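Long-range contacts in beta-glucosidase (Chaetomella raphigera, PDB 6JXG), which probably hydrolyses terminal, non-reducing beta-D-glucosyl units with release of beta-D-glucose, a step in cellulose degradation, as a member of glycoside hydrolase family 3: residues A[530-535]-A[567-572]; A[538-543]-A[556-561]. One frame throughout, in Å; residues are numbered along the deposited sequence.

Contact 1 (A[530-535]-A[567-572]); sequences PYTIAK and IQPRFE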
ATOM      1  N   PRO A 530       8.419   0.815  -7.281  1.00 10.35           N
ATOM      2  CA  PRO A 530       7.837   1.840  -6.448  1.00 10.09           C
ATOM      3  C   PRO A 530       8.744   2.271  -5.314  1.00  9.98           C
ATOM      4  O   PRO A 530       8.331   3.022  -4.468  1.00  9.67           O
ATOM      5  CB  PRO A 530       6.593   1.138  -5.871  1.00 10.27           C
ATOM      6  CG  PRO A 530       7.055  -0.282  -5.628  1.00 10.47           C
ATOM      7  CD  PRO A 530       7.983  -0.538  -6.857  1.00 10.89           C
ATOM      8  N   TYR A 531       9.986   1.808  -5.345  1.00 10.13           N
ATOM      9  CA  TYR A 531      11.049   2.202  -4.421  1.00 10.51           C
ATOM     10  C   TYR A 531      12.397   2.039  -5.094  1.00 10.35           C
ATOM     11  O   TYR A 531      12.478   1.574  -6.231  1.00 11.02           O
ATOM     12  CB  TYR A 531      10.953   1.384  -3.145  1.00 10.69           C
ATOM     13  CG  TYR A 531      10.688  -0.094  -3.397  1.00 11.20           C
ATOM     14  CD1 TYR A 531      11.574  -0.868  -4.123  1.00 11.87           C
ATOM     15  CD2 TYR A 531       9.530  -0.721  -2.884  1.00 11.65           C
ATOM     16  CE1 TYR A 531      11.329  -2.188  -4.358  1.00 12.03           C
ATOM     17  CE2 TYR A 531       9.296  -2.058  -3.122  1.00 11.83           C
ATOM     18  CZ  TYR A 531      10.200  -2.774  -3.867  1.00 11.84           C
ATOM     19  OH  TYR A 531       9.942  -4.111  -4.067  1.00 12.07           O
ATOM     20  N   THR A 532      13.428   2.544  -4.453  1.00 10.53           N
ATOM     21  CA  THR A 532      14.765   2.489  -5.019  1.00 11.05           C
ATOM     22  C   THR A 532      15.497   1.276  -4.574  1.00 12.06           C
ATOM     23  O   THR A 532      15.386   0.918  -3.380  1.00 14.71           O
ATOM     24  CB  THR A 532      15.576   3.737  -4.595  1.00 10.52           C
ATOM     25  OG1 THR A 532      14.945   4.910  -5.031  1.00 10.46           O
ATOM     26  CG2 THR A 532      17.013   3.747  -5.145  1.00 10.53           C
ATOM     27  N   ILE A 533      16.243   0.632  -5.512  1.00 11.86           N
ATOM     28  CA  ILE A 533      17.153  -0.459  -5.213  1.00 11.37           C
ATOM     29  C   ILE A 533      18.584   0.118  -5.286  1.00 11.25           C
ATOM     30  O   ILE A 533      19.114   0.456  -6.365  1.00 11.11           O
ATOM     31  CB  ILE A 533      16.973  -1.666  -6.150  1.00 12.14           C
ATOM     32  CG1 ILE A 533      15.573  -2.249  -5.968  1.00 12.47           C
ATOM     33  CG2 ILE A 533      18.065  -2.741  -5.953  1.00 12.07           C
ATOM     34  CD1 ILE A 533      15.310  -3.489  -6.753  1.00 13.79           C
ATOM     35  N   ALA A 534      19.160   0.299  -4.094  1.00 12.53           N
ATOM     36  CA  ALA A 534      20.498   0.889  -3.931  1.00 12.87           C
ATOM     37  C   ALA A 534      21.595  -0.155  -4.170  1.00 14.78           C
ATOM     38  O   ALA A 534      21.356  -1.395  -4.203  1.00 13.26           O
ATOM     39  CB  ALA A 534      20.620   1.405  -2.563  1.00 13.49           C
ATOM     40  N   LYS A 535      22.806   0.349  -4.308  1.00 16.06           N
ATOM     41  CA  LYS A 535      23.983  -0.498  -4.426  1.00 16.31           C
ATOM     42  C   LYS A 535      24.529  -0.962  -3.063  1.00 18.09           C
ATOM     43  O   LYS A 535      25.184  -2.018  -2.994  1.00 15.95           O
ATOM     44  CB  LYS A 535      25.104   0.223  -5.174  1.00 18.27           C
ATOM     45  CG  LYS A 535      24.723   0.669  -6.566  1.00 19.85           C
ATOM     46  CD  LYS A 535      25.963   1.053  -7.316  1.00 23.64           C
ATOM     47  CE  LYS A 535      25.620   1.883  -8.509  1.00 25.42           C
ATOM     48  NZ  LYS A 535      26.966   2.320  -9.045  1.00 31.87           N
ATOM     49  N   ILE A 567      23.577  10.237  -5.252  1.00 18.90           N
ATOM     50  CA  ILE A 567      23.986   8.849  -5.103  1.00 18.01           C
ATOM     51  C   ILE A 567      23.343   8.083  -6.226  1.00 18.90           C
ATOM     52  O   ILE A 567      22.130   8.209  -6.414  1.00 15.78           O
ATOM     53  CB  ILE A 567      23.513   8.257  -3.739  1.00 17.88           C
ATOM     54  CG1 ILE A 567      24.193   8.970  -2.592  1.00 17.36           C
ATOM     55  CG2 ILE A 567      23.811   6.763  -3.737  1.00 18.58           C
ATOM     56  CD1 ILE A 567      23.621   8.782  -1.193  1.00 17.74           C
ATOM     57  N   GLN A 568      24.130   7.344  -7.008  1.00 18.59           N
ATOM     58  CA  GLN A 568      23.584   6.535  -8.060  1.00 21.89           C
ATOM     59  C   GLN A 568      22.987   5.239  -7.449  1.00 19.34           C
ATOM     60  O   GLN A 568      23.696   4.457  -6.816  1.00 14.30           O
ATOM     61  CB  GLN A 568      24.630   6.138  -9.134  1.00 27.47           C
ATOM     62  CG  GLN A 568      25.012   7.233 -10.121  1.00 34.30           C
ATOM     63  CD  GLN A 568      26.408   7.766  -9.824  1.00 42.46           C
ATOM     64  OE1 GLN A 568      27.378   6.999  -9.793  1.00 49.01           O
ATOM     65  NE2 GLN A 568      26.518   9.085  -9.580  1.00 42.68           N
ATOM     66  N   PRO A 569      21.699   4.996  -7.724  1.00 15.48           N
ATOM     67  CA  PRO A 569      21.133   3.765  -7.240  1.00 16.16           C
ATOM     68  C   PRO A 569      21.526   2.712  -8.213  1.00 16.22           C
ATOM     69  O   PRO A 569      22.037   3.055  -9.308  1.00 16.05           O
ATOM     70  CB  PRO A 569      19.598   4.056  -7.288  1.00 17.31           C
ATOM     71  CG  PRO A 569      19.384   5.234  -8.197  1.00 15.62           C
ATOM     72  CD  PRO A 569      20.730   5.879  -8.396  1.00 15.38           C
ATOM     73  N   ARG A 570      21.200   1.451  -7.919  1.00 14.11           N
ATOM     74  CA  ARG A 570      21.367   0.411  -8.915  1.00 13.29           C
ATOM     75  C   ARG A 570      20.191   0.434  -9.866  1.00 14.33           C
ATOM     76  O   ARG A 570      20.378   0.505 -11.075  1.00 15.86           O
ATOM     77  CB  ARG A 570      21.552  -0.921  -8.270  1.00 14.13           C
ATOM     78  CG  ARG A 570      21.503  -2.084  -9.233  1.00 14.79           C
ATOM     79  CD  ARG A 570      22.580  -1.923 -10.349  1.00 16.42           C
ATOM     80  NE  ARG A 570      23.908  -2.009  -9.781  1.00 18.10           N
ATOM     81  CZ  ARG A 570      25.012  -1.508 -10.336  1.00 21.24           C
ATOM     82  NH1 ARG A 570      24.981  -0.871 -11.491  1.00 23.22           N
ATOM     83  NH2 ARG A 570      26.168  -1.637  -9.719  1.00 22.41           N
ATOM     84  N   PHE A 571      18.972   0.379  -9.328  1.00 12.52           N
ATOM     85  CA  PHE A 571      17.761   0.565 -10.123  1.00 12.19           C
ATOM     86  C   PHE A 571      16.942   1.646  -9.401  1.00 13.22           C
ATOM     87  O   PHE A 571      16.643   1.499  -8.200  1.00 13.02           O
ATOM     88  CB  PHE A 571      16.994  -0.729 -10.215  1.00 12.45           C
ATOM     89  CG  PHE A 571      17.805  -1.869 -10.806  1.00 12.12           C
ATOM     90  CD1 PHE A 571      18.238  -1.790 -12.112  1.00 12.52           C
ATOM     91  CD2 PHE A 571      18.072  -3.001 -10.057  1.00 11.26           C
ATOM     92  CE1 PHE A 571      18.988  -2.857 -12.690  1.00 12.53           C
ATOM     93  CE2 PHE A 571      18.783  -4.055 -10.625  1.00 11.79           C
ATOM     94  CZ  PHE A 571      19.251  -3.960 -11.935  1.00 11.61           C
ATOM     95  N   GLU A 572      16.668   2.741 -10.118  1.00 12.18           N
ATOM     96  CA  GLU A 572      15.980   3.865  -9.563  1.00 12.28           C
ATOM     97  C   GLU A 572      14.471   3.659  -9.399  1.00 11.75           C
ATOM     98  O   GLU A 572      13.828   2.820 -10.080  1.00 11.18           O
ATOM     99  CB  GLU A 572      16.264   5.105 -10.424  1.00 13.29           C
ATOM    100  CG  GLU A 572      15.620   5.063 -11.803  1.00 12.89           C
ATOM    101  CD  GLU A 572      16.444   4.415 -12.929  1.00 14.62           C
ATOM    102  OE1 GLU A 572      17.430   3.701 -12.652  1.00 15.06           O
ATOM    103  OE2 GLU A 572      16.043   4.611 -14.086  1.00 14.13           O
TER
HETATM  104  O   HOH W   1      23.031   3.206  -4.466  1.00 13.25           O
HETATM  105  O   HOH W   2      26.473   4.690  -6.651  1.00 29.32           O
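Ile533 and Phe571 form a single antiparallel, hydrogen-bonded bridge between two otherwise irregular segments. Ile533 N donates to Phe571 O (2.9 Å). In return Ile533 O takes two donors, Phe571 N at 3.0 Å and Arg570 N at 2.8 Å, both in the carbonyl plane; the Arg570 bond is the more bent (N-H...O 134°). Two residues facing one make this a classic beta bulge. Packing is tight beside it. With CG2 anti to the backbone N (chi1, measured to OG1, -59°), Thr532 presses this methyl to 3.4 Å from Pro569 CB, closer than usual for two carbons, while OG1 bonds to Asp558. The Ile533 and Phe571 side chains run side by side, Ile533 CG2 4.1 Å from Phe571 CD2 and oblique to the ring, with Leu337 of strand 335-339 against both. Toward Lys535 the contact becomes looser and wetter. The extended Lys535 chain crosses Arg570 at about a right angle and lays CD over one guanidinium face, 3.6 Å from Arg570 NH2. One water accepts from Lys535 N and lies close to Gln568 O; another donates to Gln568 O and receives only a weak bond from Lys535 NZ. Lys535 NZ and Arg570 NH2, both cationic, are 4.1 Å apart, but NH2 has a salt bridge to Glu490, whose carboxylate probably offsets much of the repulsion. Backbone bonds and apolar contacts thus hold the buried end, while at the outer end the link runs largely through water and the aliphatic part of Lys535.

Contact 2 (A[538-543]-A[556-561]); sequences SDYGTA and FVDYRH
His561 brings its imidazole against the backbone carbonyls of Asp539 and Tyr540. CB leaves the helix toward 538-543, and CG, anti to the backbone N (chi1 169°), carries the ring onward, lying 3.9 Å from Tyr540 O. CD2 meets two oxygens: Asp539 O at the ring edge, near its plane, 2.9 Å away, and Tyr540 O obliquely at 3.3 Å. At the tip, NE2 lies 3.0 Å from Asp539 O and 2.9 Å from a water that donates to Ser538 O. Gly541, at positive phi (70°), passes this tip with no side chain to collide with it. The ring belongs to the first turn of helix 559-564, with Asp558 at the N-cap position, so the contact sets the helix start against the turn at 538-541. Cutting His561 back to an alanine would probably leave the Ser538 water without its link to the helix and open a gap beside the two carbonyls. Farther in, Tyr540 O accepts from two waters: one also donates to Phe556 O and sits over a face of the imidazole, while the other, 2.7 Å from Tyr540 O, receives Asp558 N.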
ATOM      1  N   SER A 538      23.547   1.509   3.158  1.00 15.99           N
ATOM      2  CA  SER A 538      23.774   2.833   3.790  1.00 15.95           C
ATOM      3  C   SER A 538      23.360   4.021   2.894  1.00 14.27           C
ATOM      4  O   SER A 538      23.138   5.099   3.381  1.00 15.29           O
ATOM      5  CB  SER A 538      25.275   2.969   4.201  1.00 17.81           C
ATOM      6  OG  SER A 538      26.085   2.825   3.050  1.00 18.36           O
ATOM      7  N   ASP A 539      23.263   3.798   1.582  1.00 15.98           N
ATOM      8  CA  ASP A 539      22.801   4.770   0.616  1.00 15.85           C
ATOM      9  C   ASP A 539      21.357   5.268   0.863  1.00 15.69           C
ATOM     10  O   ASP A 539      21.022   6.369   0.430  1.00 15.38           O
ATOM     11  CB  ASP A 539      22.872   4.203  -0.818  1.00 18.60           C
ATOM     12  CG  ASP A 539      24.341   4.093  -1.367  1.00 19.78           C
ATOM     13  OD1 ASP A 539      25.288   4.651  -0.731  1.00 17.52           O
ATOM     14  OD2 ASP A 539      24.490   3.496  -2.456  1.00 19.24           O
ATOM     15  N   TYR A 540      20.491   4.462   1.489  1.00 16.30           N
ATOM     16  CA  TYR A 540      19.072   4.955   1.734  1.00 14.33           C
ATOM     17  C   TYR A 540      19.067   6.112   2.713  1.00 14.77           C
ATOM     18  O   TYR A 540      18.168   6.972   2.670  1.00 14.67           O
ATOM     19  CB  TYR A 540      18.107   3.867   2.222  1.00 14.50           C
ATOM     20  CG  TYR A 540      17.853   2.865   1.200  1.00 15.08           C
ATOM     21  CD1 TYR A 540      16.836   3.049   0.271  1.00 13.22           C
ATOM     22  CD2 TYR A 540      18.602   1.731   1.136  1.00 13.36           C
ATOM     23  CE1 TYR A 540      16.598   2.110  -0.688  1.00 14.73           C
ATOM     24  CE2 TYR A 540      18.382   0.772   0.147  1.00 14.07           C
ATOM     25  CZ  TYR A 540      17.421   0.973  -0.786  1.00 13.27           C
ATOM     26  OH  TYR A 540      17.204   0.062  -1.776  1.00 11.81           O
ATOM     27  N   GLY A 541      20.097   6.187   3.580  1.00 14.41           N
ATOM     28  CA  GLY A 541      20.157   7.234   4.588  1.00 15.07           C
ATOM     29  C   GLY A 541      19.143   7.100   5.700  1.00 16.90           C
ATOM     30  O   GLY A 541      18.990   8.023   6.503  1.00 18.19           O
ATOM     31  N   THR A 542      18.382   6.007   5.687  1.00 15.79           N
ATOM     32  CA  THR A 542      17.423   5.661   6.770  1.00 14.89           C
ATOM     33  C   THR A 542      17.688   4.244   7.188  1.00 14.70           C
ATOM     34  O   THR A 542      18.243   3.423   6.422  1.00 16.91           O
ATOM     35  CB  THR A 542      15.990   5.733   6.331  1.00 13.80           C
ATOM     36  OG1 THR A 542      15.810   4.972   5.121  1.00 13.56           O
ATOM     37  CG2 THR A 542      15.585   7.128   6.061  1.00 13.70           C
ATOM     38  N   ALA A 543      17.252   3.953   8.407  1.00 14.62           N
ATOM     39  CA  ALA A 543      17.412   2.632   9.007  1.00 14.69           C
ATOM     40  C   ALA A 543      16.459   2.502  10.222  1.00 13.29           C
ATOM     41  O   ALA A 543      15.923   3.507  10.749  1.00 12.51           O
ATOM     42  CB  ALA A 543      18.874   2.488   9.428  1.00 15.86           C
ATOM     43  N   PHE A 556      13.666  14.026   2.442  1.00 16.20           N
ATOM     44  CA  PHE A 556      14.541  13.356   1.510  1.00 16.40           C
ATOM     45  C   PHE A 556      14.566  11.846   1.822  1.00 15.57           C
ATOM     46  O   PHE A 556      15.421  11.359   2.514  1.00 14.45           O
ATOM     47  CB  PHE A 556      15.954  14.008   1.562  1.00 17.96           C
ATOM     48  CG  PHE A 556      15.947  15.479   1.166  1.00 18.32           C
ATOM     49  CD1 PHE A 556      15.976  15.840  -0.140  1.00 16.97           C
ATOM     50  CD2 PHE A 556      15.881  16.480   2.136  1.00 19.36           C
ATOM     51  CE1 PHE A 556      15.964  17.174  -0.490  1.00 18.68           C
ATOM     52  CE2 PHE A 556      15.825  17.819   1.796  1.00 20.41           C
ATOM     53  CZ  PHE A 556      15.861  18.174   0.473  1.00 19.83           C
ATOM     54  N   VAL A 557      13.576  11.156   1.279  1.00 13.91           N
ATOM     55  CA  VAL A 557      13.324   9.763   1.521  1.00 13.92           C
ATOM     56  C   VAL A 557      13.265   9.068   0.156  1.00 13.69           C
ATOM     57  O   VAL A 557      12.821   9.655  -0.828  1.00 13.35           O
ATOM     58  CB  VAL A 557      12.017   9.686   2.277  1.00 15.97           C
ATOM     59  CG1 VAL A 557      11.309   8.418   2.076  1.00 17.73           C
ATOM     60  CG2 VAL A 557      12.258   9.956   3.757  1.00 15.35           C
ATOM     61  N   ASP A 558      13.773   7.851   0.096  1.00 12.98           N
ATOM     62  CA  ASP A 558      13.902   7.117  -1.122  1.00 12.72           C
ATOM     63  C   ASP A 558      14.611   7.976  -2.212  1.00 12.51           C
ATOM     64  O   ASP A 558      15.634   8.611  -1.929  1.00 12.60           O
ATOM     65  CB  ASP A 558      12.541   6.495  -1.569  1.00 12.01           C
ATOM     66  CG  ASP A 558      12.711   5.351  -2.567  1.00 11.62           C
ATOM     67  OD1 ASP A 558      12.933   4.135  -2.216  1.00 12.91           O
ATOM     68  OD2 ASP A 558      12.612   5.701  -3.749  1.00 11.50           O
ATOM     69  N   TYR A 559      14.078   8.013  -3.425  1.00 12.33           N
ATOM     70  CA  TYR A 559      14.780   8.658  -4.558  1.00 12.85           C
ATOM     71  C   TYR A 559      15.079  10.135  -4.361  1.00 14.91           C
ATOM     72  O   TYR A 559      16.017  10.656  -4.954  1.00 12.88           O
ATOM     73  CB  TYR A 559      14.048   8.449  -5.903  1.00 12.57           C
ATOM     74  CG  TYR A 559      12.716   9.187  -6.049  1.00 12.51           C
ATOM     75  CD1 TYR A 559      12.634  10.350  -6.764  1.00 12.46           C
ATOM     76  CD2 TYR A 559      11.543   8.687  -5.459  1.00 12.20           C
ATOM     77  CE1 TYR A 559      11.456  11.057  -6.898  1.00 12.31           C
ATOM     78  CE2 TYR A 559      10.360   9.337  -5.663  1.00 11.23           C
ATOM     79  CZ  TYR A 559      10.317  10.552  -6.333  1.00 12.08           C
ATOM     80  OH  TYR A 559       9.119  11.233  -6.465  1.00 10.76           O
ATOM     81  N   ARG A 560      14.242  10.823  -3.586  1.00 16.05           N
ATOM     82  CA  ARG A 560      14.494  12.220  -3.217  1.00 14.99           C
ATOM     83  C   ARG A 560      15.877  12.378  -2.567  1.00 14.37           C
ATOM     84  O   ARG A 560      16.589  13.337  -2.857  1.00 13.27           O
ATOM     85  CB  ARG A 560      13.412  12.692  -2.245  1.00 14.88           C
ATOM     86  CG  ARG A 560      12.002  12.790  -2.840  1.00 15.15           C
ATOM     87  CD  ARG A 560      10.940  12.844  -1.709  1.00 15.27           C
ATOM     88  NE  ARG A 560       9.709  13.514  -2.165  1.00 14.81           N
ATOM     89  CZ  ARG A 560       8.784  12.959  -2.945  1.00 14.74           C
ATOM     90  NH1 ARG A 560       8.936  11.701  -3.306  1.00 14.77           N
ATOM     91  NH2 ARG A 560       7.757  13.692  -3.431  1.00 14.75           N
ATOM     92  N   HIS A 561      16.248  11.435  -1.714  1.00 14.15           N
ATOM     93  CA  HIS A 561      17.588  11.393  -1.131  1.00 15.14           C
ATOM     94  C   HIS A 561      18.686  11.068  -2.110  1.00 15.48           C
ATOM     95  O   HIS A 561      19.721  11.776  -2.162  1.00 16.55           O
ATOM     96  CB  HIS A 561      17.634  10.443   0.055  1.00 14.13           C
ATOM     97  CG  HIS A 561      19.006  10.146   0.556  1.00 14.98           C
ATOM     98  ND1 HIS A 561      19.803  11.070   1.202  1.00 15.92           N
ATOM     99  CD2 HIS A 561      19.703   8.987   0.547  1.00 15.07           C
ATOM    100  CE1 HIS A 561      20.947  10.494   1.539  1.00 15.25           C
ATOM    101  NE2 HIS A 561      20.902   9.229   1.164  1.00 15.92           N
TER
HETATM  102  O   HOH W   3      23.125   7.890   2.517  1.00 15.38           O
HETATM  103  O   HOH W   4      17.515   9.556   3.541  1.00 16.95           O
HETATM  104  O   HOH W   5      15.580   6.649   1.846  1.00 17.99           O

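Contacts 1 and 2 lie side by side in the family 3 C-terminal region, their centres about 10 Å apart; along the chain, both segments of contact 2 fall between those of contact 1. Thr532 joins them. Its carbonyl O is 2.6 Å from Tyr540 OH, and its OG1 is 2.8 Å from Asp558 OD2, both probable hydrogen bonds, so one residue of contact 1 engages both segments of contact 2. Tyr540 OH is also bonded to Ala534 N. Tyr531 CA adds packing, 3.5 Å from Asp558 OD1. The sugars in the crystal are glycans attached to the protein, so no bound ligand ties either contact to the active site.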